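Local coordinates for protein beta-galactosidase (Trichoderma reesei, PDB 3OG2) that probably hydrolyses terminal non-reducing beta-D-galactose residues from beta-D-galactosides, as a glycoside hydrolase of family 35, at residues D605-I617 with L638-P650. Numbering follows the deposited sequence.
Sequences DFNVTTPLEIIGI and LGDWIAHPAIEIP. With NAG (2-acetamido-2-deoxy-beta-D-glucopyranose), chain B.
Leu-612 and Ile-614 pair with Ala-643 and Trp-641 in an antiparallel two-strand stretch of a mixed beta-sheet in the third domain of this family 35 enzyme. Four backbone bonds satisfy both amides and both carbonyls of each hydrogen-bonded pair; the straightest runs from Ala-643 N to Leu-612 O, 2.8 Å and 178° at the hydrogen. Between them Glu-613 faces Ile-642 in a non-hydrogen-bonded pair, and Glu-613 CA also makes a CA-H...O contact with Trp-641 O, 3.2 Å away. Waters take over beyond both ends of the strands. One donates to Thr-610 O and Pro-645 O; the other accepts from Gly-616 N and donates to Gly-639 O and, at 3.1 Å, to Asp-640 OD1. The carboxylates of Glu-613 and Asp-640 come within 4.2 Å (OE2 to OD2), a like-charge approach probably eased by salt bridges from Arg-537 to Glu-613 OE1 and from Lys-480 to Asp-640 OD1; the hydroxyl of Tyr-548 is hydrogen-bonded to Asp-640 OD2. Ile-617 lies over one face of the Trp-641 indole, its CG1 3.8 Å from the centroid of the five-membered ring, and Tyr-633 stacks with the same side chain. With the indole of Trp-641 cut back to an alanine, Ile-617 would probably lose the face it packs on and Tyr-633 its stacking partner. Toward the glycosylated Asn-607, Ile-647 crosses Phe-606 at about a right angle: with CG1 beside the backbone N (chi1 -57°), its CD1 reaches over the ring face, 3.7 Å from Phe-606 CD1.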
ATOM      1  N   ASP A 605       4.490  20.639   6.251  1.00  8.98           N
ATOM      2  CA  ASP A 605       3.613  20.230   7.342  1.00  8.55           C
ATOM      3  C   ASP A 605       4.428  20.159   8.635  1.00  7.74           C
ATOM      4  O   ASP A 605       5.603  19.805   8.615  1.00  8.97           O
ATOM      5  CB  ASP A 605       2.962  18.864   7.126  1.00  9.67           C
ATOM      6  CG  ASP A 605       1.928  18.880   6.015  1.00 10.84           C
ATOM      7  OD1 ASP A 605       1.995  19.695   5.078  1.00 10.83           O
ATOM      8  OD2 ASP A 605       0.973  18.011   6.077  1.00 14.15           O
ATOM      9  N   PHE A 606       3.767  20.511   9.729  1.00  8.02           N
ATOM     10  CA  PHE A 606       4.384  20.506  11.029  1.00  8.75           C
ATOM     11  C   PHE A 606       3.524  19.745  12.044  1.00  8.40           C
ATOM     12  O   PHE A 606       2.344  20.045  12.238  1.00 10.26           O
ATOM     13  CB  PHE A 606       4.527  21.948  11.546  1.00  9.71           C
ATOM     14  CG  PHE A 606       5.331  22.797  10.588  1.00  9.59           C
ATOM     15  CD1 PHE A 606       6.725  22.712  10.580  1.00 12.08           C
ATOM     16  CD2 PHE A 606       4.683  23.679   9.723  1.00 11.31           C
ATOM     17  CE1 PHE A 606       7.491  23.487   9.722  1.00 14.43           C
ATOM     18  CE2 PHE A 606       5.462  24.456   8.860  1.00 15.67           C
ATOM     19  CZ  PHE A 606       6.845  24.365   8.849  1.00 13.93           C
ATOM     20  N   ASN A 607       4.091  18.721  12.682  1.00 10.79           N
ATOM     21  CA  ASN A 607       3.313  18.007  13.705  1.00  9.88           C
ATOM     22  C   ASN A 607       3.818  18.379  15.108  1.00 10.49           C
ATOM     23  O   ASN A 607       3.120  18.053  16.092  1.00 12.95           O
ATOM     24  CB  ASN A 607       3.324  16.495  13.536  1.00 10.81           C
ATOM     25  CG  ASN A 607       4.692  15.870  13.811  1.00  9.47           C
ATOM     26  OD1 ASN A 607       5.731  16.515  13.647  1.00 10.32           O
ATOM     27  ND2 ASN A 607       4.658  14.612  14.247  1.00 10.44           N
ATOM     28  N   VAL A 608       4.957  19.050  15.182  1.00 12.08           N
ATOM     29  CA  VAL A 608       5.524  19.520  16.432  1.00 11.58           C
ATOM     30  C   VAL A 608       6.182  20.853  16.099  1.00 11.56           C
ATOM     31  O   VAL A 608       6.494  21.206  14.951  1.00 12.69           O
ATOM     32  CB  VAL A 608       6.567  18.580  17.033  1.00 12.59           C
ATOM     33  CG1 VAL A 608       5.924  17.275  17.397  1.00 17.01           C
ATOM     34  CG2 VAL A 608       7.752  18.395  16.085  1.00 13.08           C
ATOM     35  N   THR A 609       6.466  21.661  17.124  1.00 14.92           N
ATOM     36  CA  THR A 609       7.145  22.925  16.776  1.00 15.16           C
ATOM     37  C   THR A 609       8.577  22.592  16.395  1.00 12.11           C
ATOM     38  O   THR A 609       9.245  21.652  16.845  1.00 15.00           O
ATOM     39  CB  THR A 609       7.020  23.931  17.906  1.00 17.40           C
ATOM     40  OG1 THR A 609       7.658  23.288  18.980  1.00 19.93           O
ATOM     41  CG2 THR A 609       5.555  24.154  18.235  1.00 23.77           C
ATOM     42  N   THR A 610       9.116  23.409  15.479  1.00 12.50           N
ATOM     43  CA  THR A 610      10.479  23.290  14.972  1.00 11.60           C
ATOM     44  C   THR A 610      10.842  24.572  14.258  1.00 10.01           C
ATOM     45  O   THR A 610       9.941  25.147  13.652  1.00 10.68           O
ATOM     46  CB  THR A 610      10.576  22.084  14.018  1.00 12.16           C
ATOM     47  OG1 THR A 610      11.897  22.017  13.471  1.00 13.79           O
ATOM     48  CG2 THR A 610       9.593  22.229  12.848  1.00 13.46           C
ATOM     49  N   PRO A 611      12.095  24.968  14.244  1.00 11.17           N
ATOM     50  CA  PRO A 611      12.533  25.964  13.286  1.00 11.35           C
ATOM     51  C   PRO A 611      12.671  25.309  11.928  1.00 11.05           C
ATOM     52  O   PRO A 611      12.624  24.082  11.779  1.00 13.00           O
ATOM     53  CB  PRO A 611      13.933  26.404  13.762  1.00 14.94           C
ATOM     54  CG  PRO A 611      14.346  25.364  14.743  1.00 14.27           C
ATOM     55  CD  PRO A 611      13.199  24.513  15.122  1.00 15.21           C
ATOM     56  N   LEU A 612      12.859  26.111  10.911  1.00 11.99           N
ATOM     57  CA  LEU A 612      13.220  25.631   9.577  1.00 10.30           C
ATOM     58  C   LEU A 612      14.526  26.324   9.213  1.00 10.33           C
ATOM     59  O   LEU A 612      14.601  27.544   9.293  1.00 13.11           O
ATOM     60  CB  LEU A 612      12.225  26.022   8.484  1.00 14.89           C
ATOM     61  CG  LEU A 612      10.928  25.284   8.351  1.00 18.05           C
ATOM     62  CD1 LEU A 612      10.212  25.810   7.111  1.00 25.12           C
ATOM     63  CD2 LEU A 612      11.159  23.765   8.309  1.00 16.44           C
ATOM     64  N   GLU A 613      15.498  25.529   8.779  1.00  9.37           N
ATOM     65  CA  GLU A 613      16.760  26.063   8.295  1.00  9.05           C
ATOM     66  C   GLU A 613      16.859  25.758   6.796  1.00  8.94           C
ATOM     67  O   GLU A 613      16.692  24.626   6.389  1.00 11.60           O
ATOM     68  CB  GLU A 613      17.936  25.458   9.039  1.00 11.34           C
ATOM     69  CG  GLU A 613      19.308  25.907   8.516  1.00 11.82           C
ATOM     70  CD  GLU A 613      20.400  25.131   9.246  1.00 16.42           C
ATOM     71  OE1 GLU A 613      20.305  23.880   9.441  1.00 19.08           O
ATOM     72  OE2 GLU A 613      21.442  25.721   9.647  1.00 27.65           O
ATOM     73  N   ILE A 614      17.054  26.792   6.018  1.00  9.49           N
ATOM     74  CA  ILE A 614      17.087  26.683   4.557  1.00  8.82           C
ATOM     75  C   ILE A 614      18.509  26.833   4.073  1.00  8.78           C
ATOM     76  O   ILE A 614      19.138  27.849   4.392  1.00 10.31           O
ATOM     77  CB  ILE A 614      16.235  27.793   3.920  1.00 12.09           C
ATOM     78  CG1 ILE A 614      14.959  28.023   4.690  1.00 16.90           C
ATOM     79  CG2 ILE A 614      15.977  27.455   2.459  1.00 13.82           C
ATOM     80  CD1 ILE A 614      13.894  27.026   4.584  1.00 20.75           C
ATOM     81  N   ILE A 615      18.983  25.830   3.375  1.00  9.91           N
ATOM     82  CA  ILE A 615      20.387  25.788   2.933  1.00 10.52           C
ATOM     83  C   ILE A 615      20.440  25.797   1.432  1.00 10.46           C
ATOM     84  O   ILE A 615      19.776  24.944   0.796  1.00 11.92           O
ATOM     85  CB  ILE A 615      21.060  24.534   3.534  1.00 11.04           C
ATOM     86  CG1 ILE A 615      21.050  24.578   5.077  1.00 13.43           C
ATOM     87  CG2 ILE A 615      22.466  24.322   2.994  1.00 13.96           C
ATOM     88  CD1 ILE A 615      21.249  23.206   5.720  1.00 15.01           C
ATOM     89  N   GLY A 616      21.165  26.732   0.848  1.00 10.93           N
ATOM     90  CA  GLY A 616      21.256  26.818  -0.610  1.00 13.26           C
ATOM     91  C   GLY A 616      20.239  27.761  -1.173  1.00 13.07           C
ATOM     92  O   GLY A 616      19.386  27.388  -1.969  1.00 24.72           O
ATOM     93  N   ILE A 617      20.262  29.017  -0.781  1.00 13.99           N
ATOM     94  CA  ILE A 617      19.307  29.998  -1.283  1.00 15.63           C
ATOM     95  C   ILE A 617      19.563  30.349  -2.745  1.00 17.90           C
ATOM     96  O   ILE A 617      20.684  30.744  -3.005  1.00 24.14           O
ATOM     97  CB  ILE A 617      19.453  31.269  -0.395  1.00 16.24           C
ATOM     98  CG1 ILE A 617      19.397  30.959   1.112  1.00 16.76           C
ATOM     99  CG2 ILE A 617      18.418  32.274  -0.865  1.00 22.19           C
ATOM    100  CD1 ILE A 617      18.213  30.159   1.507  1.00 23.13           C
ATOM    101  N   LEU A 638      27.223  31.405   6.946  1.00 16.10           N
ATOM    102  CA  LEU A 638      27.306  30.600   5.728  1.00 16.79           C
ATOM    103  C   LEU A 638      26.195  30.956   4.757  1.00 16.10           C
ATOM    104  O   LEU A 638      26.066  30.365   3.668  1.00 18.32           O
ATOM    105  CB  LEU A 638      27.220  29.105   6.103  1.00 21.35           C
ATOM    106  CG  LEU A 638      28.416  28.594   6.938  1.00 21.40           C
ATOM    107  CD1 LEU A 638      28.225  27.126   7.256  1.00 27.05           C
ATOM    108  CD2 LEU A 638      29.686  28.871   6.189  1.00 29.59           C
ATOM    109  N   GLY A 639      25.293  31.865   5.130  1.00 15.11           N
ATOM    110  CA  GLY A 639      24.218  32.302   4.215  1.00 14.28           C
ATOM    111  C   GLY A 639      23.007  31.386   4.313  1.00 13.39           C
ATOM    112  O   GLY A 639      22.151  31.438   3.417  1.00 17.92           O
ATOM    113  N   ASP A 640      22.890  30.546   5.349  1.00 11.43           N
ATOM    114  CA  ASP A 640      21.656  29.752   5.507  1.00 10.91           C
ATOM    115  C   ASP A 640      20.617  30.628   6.199  1.00 11.30           C
ATOM    116  O   ASP A 640      20.963  31.566   6.935  1.00 13.71           O
ATOM    117  CB  ASP A 640      21.952  28.507   6.331  1.00 13.06           C
ATOM    118  CG  ASP A 640      23.005  27.640   5.687  1.00 13.41           C
ATOM    119  OD1 ASP A 640      23.071  27.612   4.440  1.00 14.69           O
ATOM    120  OD2 ASP A 640      23.763  26.925   6.346  1.00 17.06           O
ATOM    121  N   TRP A 641      19.372  30.331   5.972  1.00 10.37           N
ATOM    122  CA  TRP A 641      18.296  31.088   6.595  1.00  9.35           C
ATOM    123  C   TRP A 641      17.682  30.271   7.720  1.00  8.91           C
ATOM    124  O   TRP A 641      17.354  29.092   7.498  1.00 12.49           O
ATOM    125  CB  TRP A 641      17.234  31.423   5.584  1.00  9.76           C
ATOM    126  CG  TRP A 641      17.639  32.424   4.554  1.00 10.47           C
ATOM    127  CD1 TRP A 641      18.830  33.062   4.418  1.00 11.92           C
ATOM    128  CD2 TRP A 641      16.785  32.878   3.505  1.00 11.78           C
ATOM    129  NE1 TRP A 641      18.750  33.890   3.329  1.00 14.29           N
ATOM    130  CE2 TRP A 641      17.528  33.817   2.737  1.00 13.98           C
ATOM    131  CE3 TRP A 641      15.461  32.561   3.133  1.00 13.93           C
ATOM    132  CZ2 TRP A 641      16.971  34.459   1.621  1.00 17.11           C
ATOM    133  CZ3 TRP A 641      14.938  33.225   2.014  1.00 16.25           C
ATOM    134  CH2 TRP A 641      15.677  34.137   1.291  1.00 17.89           C
ATOM    135  N   ILE A 642      17.469  30.874   8.892  1.00  9.25           N
ATOM    136  CA  ILE A 642      16.805  30.148   9.980  1.00  9.24           C
ATOM    137  C   ILE A 642      15.511  30.904  10.283  1.00 10.83           C
ATOM    138  O   ILE A 642      15.541  32.084  10.684  1.00 12.34           O
ATOM    139  CB  ILE A 642      17.665  30.010  11.227  1.00 15.29           C
ATOM    140  CG1 ILE A 642      18.989  29.309  10.868  1.00 20.92           C
ATOM    141  CG2 ILE A 642      16.912  29.228  12.295  1.00 17.93           C
ATOM    142  CD1 ILE A 642      20.136  30.208  11.276  1.00 39.32           C
ATOM    143  N   ALA A 643      14.422  30.207  10.073  1.00 10.05           N
ATOM    144  CA  ALA A 643      13.086  30.804  10.213  1.00 10.40           C
ATOM    145  C   ALA A 643      12.273  30.088  11.282  1.00  9.58           C
ATOM    146  O   ALA A 643      12.540  28.914  11.613  1.00 10.68           O
ATOM    147  CB  ALA A 643      12.412  30.813   8.849  1.00 12.83           C
ATOM    148  N   HIS A 644      11.279  30.808  11.783  1.00  9.87           N
ATOM    149  CA  HIS A 644      10.464  30.274  12.878  1.00 10.85           C
ATOM    150  C   HIS A 644       8.998  30.423  12.533  1.00  9.45           C
ATOM    151  O   HIS A 644       8.322  31.298  13.092  1.00 12.26           O
ATOM    152  CB  HIS A 644      10.789  31.061  14.180  1.00 11.56           C
ATOM    153  CG  HIS A 644      12.252  30.949  14.480  1.00 11.56           C
ATOM    154  ND1 HIS A 644      12.781  29.834  15.129  1.00 12.21           N
ATOM    155  CD2 HIS A 644      13.314  31.728  14.199  1.00 11.76           C
ATOM    156  CE1 HIS A 644      14.090  29.948  15.251  1.00 11.97           C
ATOM    157  NE2 HIS A 644      14.436  31.100  14.699  1.00 11.30           N
ATOM    158  N   PRO A 645       8.499  29.638  11.596  1.00 10.55           N
ATOM    159  CA  PRO A 645       7.076  29.741  11.241  1.00 11.61           C
ATOM    160  C   PRO A 645       6.202  29.483  12.459  1.00 10.85           C
ATOM    161  O   PRO A 645       6.496  28.710  13.395  1.00 11.23           O
ATOM    162  CB  PRO A 645       6.873  28.652  10.185  1.00 13.45           C
ATOM    163  CG  PRO A 645       8.051  27.752  10.320  1.00 14.73           C
ATOM    164  CD  PRO A 645       9.194  28.564  10.870  1.00 12.47           C
ATOM    165  N   ALA A 646       5.038  30.134  12.440  1.00 12.91           N
ATOM    166  CA  ALA A 646       4.013  29.917  13.460  1.00 13.52           C
ATOM    167  C   ALA A 646       3.575  28.470  13.398  1.00 11.54           C
ATOM    168  O   ALA A 646       3.274  27.958  12.317  1.00 14.47           O
ATOM    169  CB  ALA A 646       2.806  30.831  13.229  1.00 16.09           C
ATOM    170  N   ILE A 647       3.578  27.795  14.522  1.00 11.02           N
ATOM    171  CA  ILE A 647       3.072  26.426  14.620  1.00 12.11           C
ATOM    172  C   ILE A 647       2.230  26.325  15.883  1.00 14.14           C
ATOM    173  O   ILE A 647       2.780  26.295  16.973  1.00 25.21           O
ATOM    174  CB  ILE A 647       4.210  25.373  14.635  1.00 12.15           C
ATOM    175  CG1 ILE A 647       5.098  25.504  13.391  1.00 12.36           C
ATOM    176  CG2 ILE A 647       3.654  23.961  14.846  1.00 14.29           C
ATOM    177  CD1 ILE A 647       6.429  24.819  13.560  1.00 13.66           C
ATOM    178  N   GLU A 648       0.930  26.319  15.745  1.00 12.50           N
ATOM    179  CA  GLU A 648       0.046  26.077  16.881  1.00 15.33           C
ATOM    180  C   GLU A 648      -0.574  24.706  16.649  1.00 16.14           C
ATOM    181  O   GLU A 648      -1.129  24.475  15.553  1.00 18.37           O
ATOM    182  CB  GLU A 648      -1.024  27.149  16.909  1.00 28.89           C
ATOM    183  CG  GLU A 648      -0.443  28.568  16.880  1.00 50.62           C
ATOM    184  CD  GLU A 648      -0.497  29.076  18.318  1.00 65.66           C
ATOM    185  OE1 GLU A 648      -1.168  30.099  18.579  1.00 70.07           O
ATOM    186  OE2 GLU A 648       0.163  28.339  19.092  1.00 82.62           O
ATOM    187  N   ILE A 649      -0.484  23.801  17.612  1.00 16.03           N
ATOM    188  CA  ILE A 649      -1.157  22.490  17.489  1.00 16.45           C
ATOM    189  C   ILE A 649      -2.348  22.531  18.445  1.00 17.15           C
ATOM    190  O   ILE A 649      -2.154  22.571  19.677  1.00 20.51           O
ATOM    191  CB  ILE A 649      -0.189  21.346  17.819  1.00 19.54           C
ATOM    192  CG1 ILE A 649       1.091  21.399  16.964  1.00 16.70           C
ATOM    193  CG2 ILE A 649      -0.852  19.964  17.746  1.00 20.33           C
ATOM    194  CD1 ILE A 649       0.861  21.287  15.469  1.00 17.23           C
ATOM    195  N   PRO A 650      -3.572  22.619  17.945  1.00 17.71           N
ATOM    196  CA  PRO A 650      -4.716  22.834  18.844  1.00 19.63           C
ATOM    197  C   PRO A 650      -5.174  21.536  19.470  1.00 20.60           C
ATOM    198  O   PRO A 650      -4.858  20.464  18.973  1.00 18.85           O
ATOM    199  CB  PRO A 650      -5.798  23.369  17.896  1.00 21.03           C
ATOM    200  CG  PRO A 650      -5.471  22.671  16.584  1.00 20.72           C
ATOM    201  CD  PRO A 650      -3.963  22.592  16.507  1.00 18.07           C
TER
HETATM  202  C1  NAG B   1       5.865  14.010  14.695  1.00 11.13           C
HETATM  203  C2  NAG B   1       5.473  12.846  15.654  1.00 11.55           C
HETATM  204  C3  NAG B   1       6.724  12.104  16.112  1.00 11.48           C
HETATM  205  C4  NAG B   1       7.478  11.591  14.836  1.00  9.53           C
HETATM  206  C5  NAG B   1       7.730  12.790  13.889  1.00  9.64           C
HETATM  207  C6  NAG B   1       8.286  12.298  12.553  1.00  9.77           C
HETATM  208  C7  NAG B   1       3.536  13.546  16.973  1.00 19.65           C
HETATM  209  C8  NAG B   1       3.077  14.157  18.260  1.00 24.89           C
HETATM  210  N2  NAG B   1       4.860  13.423  16.829  1.00 14.79           N
HETATM  211  O3  NAG B   1       6.280  10.951  16.846  1.00 14.95           O
HETATM  212  O4  NAG B   1       8.763  11.149  15.265  1.00  9.37           O
HETATM  213  O5  NAG B   1       6.461  13.360  13.567  1.00 10.82           O
HETATM  214  O6  NAG B   1       8.728  13.444  11.831  1.00 10.10           O
HETATM  215  O7  NAG B   1       2.768  13.276  16.032  1.00 22.16           O
HETATM  216  O   HOH W   1       8.954  27.669  14.170  1.00 11.92           O
HETATM  217  O   HOH W   2      22.510  29.075   1.720  1.00 33.29           O